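Local coordinates for autophagy protein 5 (Saccharomyces cerevisiae, PDB 2DYO), which takes part in autophagic vesicle formation and cytoplasm-to-vacuole transport, and is required for nucleophagy and mitophagy in yeast, at residues L10-E15 with W177-T182; I84-P89 with E144-H149; V90-D95 with I206-R211. All coordinates share one frame; numbering follows the deposited sequence.

Interaction 1: residues L10-E15 with W177-T182; sequences LLWNGE and WGSVIT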
# COMPACT_ATOMS: atom_id res chain seq x y z
N LEU A 10 -6.48 3.24 -13.15
CA LEU A 10 -5.04 3.39 -13.23
C LEU A 10 -4.39 2.98 -11.91
O LEU A 10 -3.33 2.36 -11.89
CB LEU A 10 -4.66 4.84 -13.55
CG LEU A 10 -4.92 5.33 -14.98
CD1 LEU A 10 -4.60 6.82 -15.09
CD2 LEU A 10 -4.07 4.53 -15.95
N LEU A 11 -5.04 3.33 -10.80
CA LEU A 11 -4.52 2.99 -9.48
C LEU A 11 -4.63 1.49 -9.26
O LEU A 11 -3.74 0.86 -8.69
CB LEU A 11 -5.31 3.74 -8.40
CG LEU A 11 -5.20 5.27 -8.49
CD1 LEU A 11 -6.03 5.92 -7.38
CD2 LEU A 11 -3.73 5.68 -8.36
N TRP A 12 -5.73 0.91 -9.74
CA TRP A 12 -5.97 -0.52 -9.60
C TRP A 12 -4.93 -1.28 -10.41
O TRP A 12 -4.44 -2.32 -9.98
CB TRP A 12 -7.37 -0.87 -10.09
CG TRP A 12 -7.80 -2.25 -9.71
CD1 TRP A 12 -7.95 -3.32 -10.54
CD2 TRP A 12 -8.16 -2.71 -8.40
NE1 TRP A 12 -8.38 -4.42 -9.83
CE2 TRP A 12 -8.52 -4.07 -8.52
CE3 TRP A 12 -8.22 -2.10 -7.14
CZ2 TRP A 12 -8.92 -4.84 -7.41
CZ3 TRP A 12 -8.62 -2.86 -6.04
CH2 TRP A 12 -8.97 -4.22 -6.19
N ASN A 13 -4.59 -0.75 -11.58
CA ASN A 13 -3.59 -1.39 -12.43
C ASN A 13 -2.17 -1.07 -11.95
O ASN A 13 -1.19 -1.60 -12.48
CB ASN A 13 -3.77 -0.93 -13.89
CG ASN A 13 -5.10 -1.37 -14.48
OD1 ASN A 13 -5.47 -0.95 -15.58
ND2 ASN A 13 -5.83 -2.21 -13.76
N GLY A 14 -2.06 -0.21 -10.93
CA GLY A 14 -0.74 0.12 -10.38
C GLY A 14 -0.03 -1.18 -10.06
O GLY A 14 -0.66 -2.11 -9.56
N GLU A 15 1.27 -1.25 -10.34
CA GLU A 15 2.01 -2.49 -10.12
C GLU A 15 3.52 -2.26 -10.08
O GLU A 15 4.05 -1.43 -10.82
CB GLU A 15 1.66 -3.46 -11.25
CG GLU A 15 1.98 -4.92 -11.00
CD GLU A 15 1.33 -5.80 -12.06
OE1 GLU A 15 2.07 -6.36 -12.90
OE2 GLU A 15 0.08 -5.90 -12.07
N TRP A 177 -13.05 -8.27 0.14
CA TRP A 177 -11.65 -8.66 0.32
C TRP A 177 -11.19 -9.51 -0.86
O TRP A 177 -10.07 -9.37 -1.35
CB TRP A 177 -11.47 -9.48 1.60
CG TRP A 177 -10.10 -10.10 1.72
CD1 TRP A 177 -9.78 -11.42 1.68
CD2 TRP A 177 -8.85 -9.40 1.85
NE1 TRP A 177 -8.42 -11.60 1.78
CE2 TRP A 177 -7.83 -10.37 1.89
CE3 TRP A 177 -8.51 -8.04 1.95
CZ2 TRP A 177 -6.48 -10.02 2.02
CZ3 TRP A 177 -7.17 -7.70 2.08
CH2 TRP A 177 -6.17 -8.69 2.11
N GLY A 178 -12.07 -10.40 -1.31
CA GLY A 178 -11.75 -11.27 -2.41
C GLY A 178 -11.28 -10.55 -3.66
O GLY A 178 -10.37 -11.02 -4.35
N SER A 179 -11.91 -9.42 -3.96
CA SER A 179 -11.56 -8.64 -5.14
C SER A 179 -10.11 -8.17 -5.09
O SER A 179 -9.49 -7.96 -6.13
CB SER A 179 -12.47 -7.42 -5.26
OG SER A 179 -12.23 -6.51 -4.20
N VAL A 180 -9.57 -8.00 -3.89
CA VAL A 180 -8.18 -7.57 -3.73
C VAL A 180 -7.21 -8.65 -4.21
O VAL A 180 -6.16 -8.35 -4.78
CB VAL A 180 -7.84 -7.25 -2.26
CG1 VAL A 180 -6.38 -6.82 -2.14
CG2 VAL A 180 -8.76 -6.14 -1.74
N ILE A 181 -7.57 -9.91 -3.97
CA ILE A 181 -6.73 -11.03 -4.36
C ILE A 181 -6.89 -11.33 -5.85
O ILE A 181 -5.90 -11.52 -6.57
CB ILE A 181 -7.08 -12.32 -3.57
CG1 ILE A 181 -7.05 -12.04 -2.07
CG2 ILE A 181 -6.10 -13.43 -3.94
CD1 ILE A 181 -5.68 -11.67 -1.53
N THR A 182 -8.14 -11.38 -6.31
CA THR A 182 -8.43 -11.68 -7.71
C THR A 182 -8.23 -10.47 -8.63
O THR A 182 -8.11 -10.63 -9.84
CB THR A 182 -9.87 -12.17 -7.89
OG1 THR A 182 -10.78 -11.18 -7.37
CG2 THR A 182 -10.09 -13.48 -7.17
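At the edge of the Trp12 indole, close to the ring plane, lies the carbonyl oxygen of Ser179, 3.4 Å from Trp12 CZ2 and 3.8 Å from CH2. CZ2 points its C-H toward the oxygen, while CH2 only passes nearby, an in-plane approach that would suit a weak C-H...O attraction at CZ2. The rings of Phe185 and Phe188 meet the same indole at inclined angles, and Arg183 makes a cation-pi contact with it. Val180 comes to Trp12 obliquely, its CA 4.2 Å from Trp12 CH2, while its CB points away from Trp12 and lies over one face of the Trp177 ring, offset toward the rim.

The reach is one-sided. The closest CA pair, Trp12 and Val180, is 9.4 Å apart, so the indole spans most of the gap. Its CG stands anti to the backbone N (chi1 -168°), which carries the ring away from helix 4-12 toward residues 177-182. The indole N-H is used beyond this contact: NE1 donates to the carbonyl oxygen of Arg183, a bond that probably limits the ring's turning. The Ser179 hydroxyl stays with its own helix, bonded to Phe176 O, and contributes little here, since Ser179 OG is 4.5 Å from Trp12 CH2.

Only 93 Å² is buried between the segments, nearly all of it on buried residues. Trp12 of helix 4-12, which leads into the beta-grasp strands of the ubiquitin-like UblA domain, thus packs its indole edge on the last turn of helix 170-182 in the alpha-helical bundle region of Atg5.

Interaction 2: residues I84-P89 with E144-H149; sequences IPWNYP and EKFWFH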
# COMPACT_ATOMS: atom_id res chain seq x y z
N ILE A 84 10.18 -3.48 7.66
CA ILE A 84 9.15 -2.81 6.87
C ILE A 84 7.79 -3.45 7.20
O ILE A 84 7.60 -4.66 7.04
CB ILE A 84 9.48 -2.92 5.35
CG1 ILE A 84 8.39 -2.28 4.51
CG2 ILE A 84 9.68 -4.37 4.96
CD1 ILE A 84 8.69 -2.30 3.02
N PRO A 85 6.82 -2.64 7.67
CA PRO A 85 5.47 -3.07 8.04
C PRO A 85 4.65 -3.63 6.89
O PRO A 85 4.48 -2.97 5.86
CB PRO A 85 4.82 -1.79 8.60
CG PRO A 85 5.97 -0.84 8.82
CD PRO A 85 6.92 -1.17 7.71
N TRP A 86 4.10 -4.84 7.05
CA TRP A 86 3.30 -5.40 5.97
C TRP A 86 1.90 -4.78 5.92
O TRP A 86 1.24 -4.84 4.89
CB TRP A 86 3.17 -6.93 6.10
CG TRP A 86 2.37 -7.39 7.28
CD1 TRP A 86 2.87 -7.86 8.47
CD2 TRP A 86 0.95 -7.37 7.42
NE1 TRP A 86 1.84 -8.12 9.35
CE2 TRP A 86 0.65 -7.83 8.73
CE3 TRP A 86 -0.11 -7.01 6.57
CZ2 TRP A 86 -0.67 -7.94 9.21
CZ3 TRP A 86 -1.42 -7.11 7.05
CH2 TRP A 86 -1.68 -7.57 8.36
N ASN A 87 1.46 -4.18 7.02
CA ASN A 87 0.11 -3.62 7.09
C ASN A 87 -0.15 -2.26 6.44
O ASN A 87 -1.03 -1.52 6.87
CB ASN A 87 -0.39 -3.62 8.55
CG ASN A 87 0.55 -2.90 9.50
OD1 ASN A 87 0.20 -1.88 10.09
ND2 ASN A 87 1.75 -3.44 9.66
N TYR A 88 0.63 -1.92 5.42
CA TYR A 88 0.42 -0.68 4.68
C TYR A 88 0.40 -1.11 3.23
O TYR A 88 1.09 -2.06 2.87
CB TYR A 88 1.57 0.31 4.88
CG TYR A 88 1.57 0.95 6.24
CD1 TYR A 88 2.21 0.34 7.32
CD2 TYR A 88 0.89 2.14 6.47
CE1 TYR A 88 2.17 0.89 8.59
CE2 TYR A 88 0.84 2.71 7.74
CZ TYR A 88 1.48 2.08 8.80
OH TYR A 88 1.43 2.63 10.05
N PRO A 89 -0.38 -0.43 2.38
CA PRO A 89 -0.39 -0.85 0.97
C PRO A 89 1.03 -0.83 0.44
O PRO A 89 1.83 0.01 0.82
CB PRO A 89 -1.27 0.21 0.30
CG PRO A 89 -2.22 0.62 1.39
CD PRO A 89 -1.31 0.69 2.61
N GLU A 144 -7.01 -10.02 5.85
CA GLU A 144 -8.43 -9.68 5.71
C GLU A 144 -8.99 -9.04 6.98
O GLU A 144 -9.70 -8.03 6.91
CB GLU A 144 -9.24 -10.93 5.36
CG GLU A 144 -10.75 -10.71 5.40
CD GLU A 144 -11.53 -11.90 4.88
OE1 GLU A 144 -11.05 -13.05 5.04
OE2 GLU A 144 -12.63 -11.69 4.31
N LYS A 145 -8.68 -9.62 8.14
CA LYS A 145 -9.17 -9.07 9.40
C LYS A 145 -8.69 -7.64 9.61
O LYS A 145 -9.47 -6.76 9.97
CB LYS A 145 -8.72 -9.94 10.59
CG LYS A 145 -9.49 -11.25 10.73
CD LYS A 145 -10.95 -11.01 11.08
CE LYS A 145 -11.71 -12.31 11.28
NZ LYS A 145 -13.15 -12.06 11.58
N PHE A 146 -7.39 -7.42 9.40
CA PHE A 146 -6.81 -6.09 9.57
C PHE A 146 -7.40 -5.10 8.57
O PHE A 146 -7.76 -3.98 8.91
CB PHE A 146 -5.30 -6.14 9.37
CG PHE A 146 -4.62 -4.81 9.56
CD1 PHE A 146 -4.25 -4.39 10.83
CD2 PHE A 146 -4.43 -3.95 8.48
CE1 PHE A 146 -3.68 -3.13 11.03
CE2 PHE A 146 -3.86 -2.69 8.67
CZ PHE A 146 -3.49 -2.28 9.94
N TRP A 147 -7.48 -5.53 7.31
CA TRP A 147 -7.99 -4.70 6.23
C TRP A 147 -9.46 -4.31 6.44
O TRP A 147 -9.84 -3.16 6.22
CB TRP A 147 -7.84 -5.46 4.91
CG TRP A 147 -8.40 -4.74 3.73
CD1 TRP A 147 -7.83 -3.71 3.04
CD2 TRP A 147 -9.63 -5.04 3.06
NE1 TRP A 147 -8.62 -3.35 1.98
CE2 TRP A 147 -9.74 -4.15 1.97
CE3 TRP A 147 -10.66 -5.96 3.28
CZ2 TRP A 147 -10.82 -4.17 1.09
CZ3 TRP A 147 -11.74 -5.99 2.41
CH2 TRP A 147 -11.81 -5.09 1.33
N PHE A 148 -10.29 -5.27 6.84
CA PHE A 148 -11.69 -4.96 7.06
C PHE A 148 -11.84 -3.99 8.23
O PHE A 148 -12.72 -3.13 8.23
CB PHE A 148 -12.50 -6.24 7.30
CG PHE A 148 -13.98 -6.00 7.40
CD1 PHE A 148 -14.57 -5.70 8.62
CD2 PHE A 148 -14.77 -6.01 6.26
CE1 PHE A 148 -15.93 -5.42 8.71
CE2 PHE A 148 -16.13 -5.73 6.33
CZ PHE A 148 -16.71 -5.43 7.56
N HIS A 149 -10.95 -4.11 9.21
CA HIS A 149 -10.97 -3.22 10.37
C HIS A 149 -10.57 -1.80 9.93
O HIS A 149 -10.99 -0.81 10.52
CB HIS A 149 -10.02 -3.72 11.46
CG HIS A 149 -10.14 -2.99 12.75
ND1 HIS A 149 -11.26 -3.08 13.55
CD2 HIS A 149 -9.31 -2.11 13.37
CE1 HIS A 149 -11.12 -2.30 14.61
NE2 HIS A 149 -9.94 -1.70 14.52
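Residues 84-89 run as an irregular loop against one side of helix 142-159, approaching at Asn87 and Phe146, whose CA atoms are 7.8 Å apart. The helical backbone is regular, Phe148 N bonding to Glu144 O, whereas Pro89 takes the N-cap position of helix 90-98. Phe146 points from the helix toward the loop. CB of Asn87 sits over one face of the Phe146 ring, 3.9 Å from the centroid and 23° off the normal, a CH-pi contact. Asn87 O also comes within 3.6 Å of Phe146 CE2, and Asn87 OD1 lies 3.7 Å from Phe146 CZ, the amide standing nearly upright to the ring plane (78°). The loop follows strand 82-84 of the ubiquitin-like UblA domain and the helix belongs to the alpha-helical bundle region, so the contact is interdomain. Trp86 directs its edge at the face of Phe146, an edge-to-face pair with centroids 5.7 Å apart and planes at 69°; Trp86 CH2 meets Phe146 CB at 4.0 Å. Cutting Phe146 back to an alanine is likely to leave the Trp86 edge and Asn87 CB without their aromatic partner. Trp86 holds CG between its backbone N and carbonyl carbon, which brings one face of the indole under Asn87 CB.

Interaction 3: residues V90-D95 with I206-R211; sequences VGVLFD and IIQTSR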
# COMPACT_ATOMS: atom_id res chain seq x y z
N VAL A 90 1.33 -1.76 -0.46
CA VAL A 90 2.66 -1.85 -1.07
C VAL A 90 3.08 -0.53 -1.70
O VAL A 90 4.24 -0.12 -1.59
CB VAL A 90 2.68 -2.97 -2.15
CG1 VAL A 90 4.01 -2.98 -2.90
CG2 VAL A 90 2.45 -4.32 -1.48
N GLY A 91 2.15 0.15 -2.37
CA GLY A 91 2.47 1.42 -3.00
C GLY A 91 2.86 2.49 -2.00
O GLY A 91 3.70 3.35 -2.29
N VAL A 92 2.23 2.46 -0.83
CA VAL A 92 2.52 3.41 0.23
C VAL A 92 3.90 3.13 0.81
O VAL A 92 4.65 4.05 1.15
CB VAL A 92 1.44 3.33 1.35
CG1 VAL A 92 1.83 4.20 2.54
CG2 VAL A 92 0.09 3.83 0.79
N LEU A 93 4.24 1.85 0.94
CA LEU A 93 5.56 1.48 1.44
C LEU A 93 6.59 1.96 0.42
O LEU A 93 7.63 2.51 0.78
CB LEU A 93 5.66 -0.04 1.61
CG LEU A 93 4.87 -0.69 2.75
CD1 LEU A 93 5.01 -2.21 2.67
CD2 LEU A 93 5.39 -0.19 4.09
N PHE A 94 6.27 1.76 -0.86
CA PHE A 94 7.17 2.16 -1.94
C PHE A 94 7.42 3.66 -1.93
O PHE A 94 8.56 4.10 -2.02
CB PHE A 94 6.58 1.76 -3.30
CG PHE A 94 7.49 2.08 -4.46
CD1 PHE A 94 8.56 1.25 -4.77
CD2 PHE A 94 7.28 3.21 -5.23
CE1 PHE A 94 9.41 1.55 -5.84
CE2 PHE A 94 8.12 3.52 -6.30
CZ PHE A 94 9.19 2.69 -6.61
N ASP A 95 6.35 4.44 -1.84
CA ASP A 95 6.47 5.90 -1.83
C ASP A 95 7.34 6.36 -0.67
O ASP A 95 8.14 7.29 -0.82
CB ASP A 95 5.09 6.56 -1.71
CG ASP A 95 4.25 6.39 -2.96
OD1 ASP A 95 4.75 5.82 -3.94
OD2 ASP A 95 3.09 6.85 -2.96
N ILE A 206 -3.73 9.79 6.40
CA ILE A 206 -2.55 9.37 7.12
C ILE A 206 -1.40 10.10 6.44
O ILE A 206 -1.30 10.11 5.21
CB ILE A 206 -2.34 7.84 7.03
CG1 ILE A 206 -3.39 7.15 7.91
CG2 ILE A 206 -0.91 7.48 7.47
CD1 ILE A 206 -3.37 5.64 7.86
N ILE A 207 -0.56 10.75 7.24
CA ILE A 207 0.58 11.50 6.72
C ILE A 207 1.87 10.87 7.23
O ILE A 207 2.01 10.65 8.43
CB ILE A 207 0.54 12.97 7.20
CG1 ILE A 207 -0.77 13.62 6.75
CG2 ILE A 207 1.74 13.73 6.63
CD1 ILE A 207 -0.97 15.04 7.28
N GLN A 208 2.79 10.58 6.32
CA GLN A 208 4.05 9.95 6.71
C GLN A 208 5.23 10.62 6.03
O GLN A 208 5.07 11.32 5.03
CB GLN A 208 4.04 8.46 6.31
CG GLN A 208 4.09 8.23 4.79
CD GLN A 208 4.15 6.75 4.42
OE1 GLN A 208 4.10 5.87 5.28
NE2 GLN A 208 4.25 6.47 3.12
N THR A 209 6.42 10.42 6.59
CA THR A 209 7.65 10.94 6.00
C THR A 209 8.38 9.72 5.44
O THR A 209 7.74 8.77 4.99
CB THR A 209 8.53 11.67 7.04
OG1 THR A 209 8.78 10.81 8.16
CG2 THR A 209 7.86 12.96 7.50
N SER A 210 9.71 9.72 5.49
CA SER A 210 10.48 8.60 4.96
C SER A 210 10.98 7.58 5.99
O SER A 210 11.31 7.93 7.12
CB SER A 210 11.67 9.12 4.16
OG SER A 210 12.50 8.05 3.74
N ARG A 211 11.02 6.31 5.57
CA ARG A 211 11.52 5.22 6.40
C ARG A 211 12.96 5.02 5.95
O ARG A 211 13.74 4.31 6.59
CB ARG A 211 10.74 3.93 6.15
CG ARG A 211 9.35 3.90 6.75
CD ARG A 211 8.56 2.70 6.24
NE ARG A 211 7.17 2.75 6.68
CZ ARG A 211 6.78 2.63 7.95
NH1 ARG A 211 7.69 2.44 8.90
NH2 ARG A 211 5.50 2.71 8.26
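Gln208 reaches Val92 because its CG lies between the backbone N and the carbonyl carbon (chi1 70°) and the chain is extended from there on, carrying the amide from strand 205-208 to helix 90-98. Val92 has CG1 anti to its own backbone N, which places that methyl beside the incoming amide. The contact joins the two ubiquitin-like beta-grasp domains of Atg5: helix 90-98 belongs to UblA, and strand 205-208 lies within the mixed sheet of UblB, next to strand 280-286.

The central link is a hydrogen bond from Gln208 NE2 to the main-chain oxygen of Val92, 3.1 Å long. An N-H...O angle of 149° makes it moderately bent. The acceptor lies almost in the plane of the Gln208 amide, as suits an amide N-H, but the donor stands 38° above the Val92 carbonyl plane and is not on a lone pair of that oxygen. NE2 has a second partner in Thr283 OG1 on strand 280-286, so two bonds grip this buried nitrogen and hold the amide's rotation. Val92 CG1 presses against the same amide, 3.4 Å from Gln208 NE2 and 3.9 Å from CD; the two side chains cross at a slant, and a polar group is thus lined by a methyl.

Beyond the strand, the chain turns into a loop that brings Arg211 to the same helix. Here the CA atoms of Leu93 and Arg211 are the nearer pair, at 8.6 Å, against 9.3 Å for Val92 and Gln208. The Arg211 guanidinium is shared by two aromatic neighbours, Tyr88 and Phe216, each in a cation-pi contact. Leu93 adds an apolar touch to this arginine, its methyl CD2 approaching Arg211 NE obliquely at 4.3 Å.

Together the three contacts connect the three parts of Atg5: interactions 1 and 2 join helix 4-12 and the UblA loop 84-89 to the helical bundle, and interaction 3 joins UblA to UblB. Their centres are about 15 Å (1 to 2), 14 Å (2 to 3) and 18 Å (1 to 3) apart. Interaction 2 touches both others: Trp147 packs on Trp177 and Val180, while Ile84 and Pro85 pack on Leu93 and Pro85 also meets Arg211. Residues 84-89 lead directly into 90-95. Along the chain, interaction 2 falls within the span of interaction 1, whereas interaction 3 crosses both. Such interleaving is consistent with the three regions packing as one compact body.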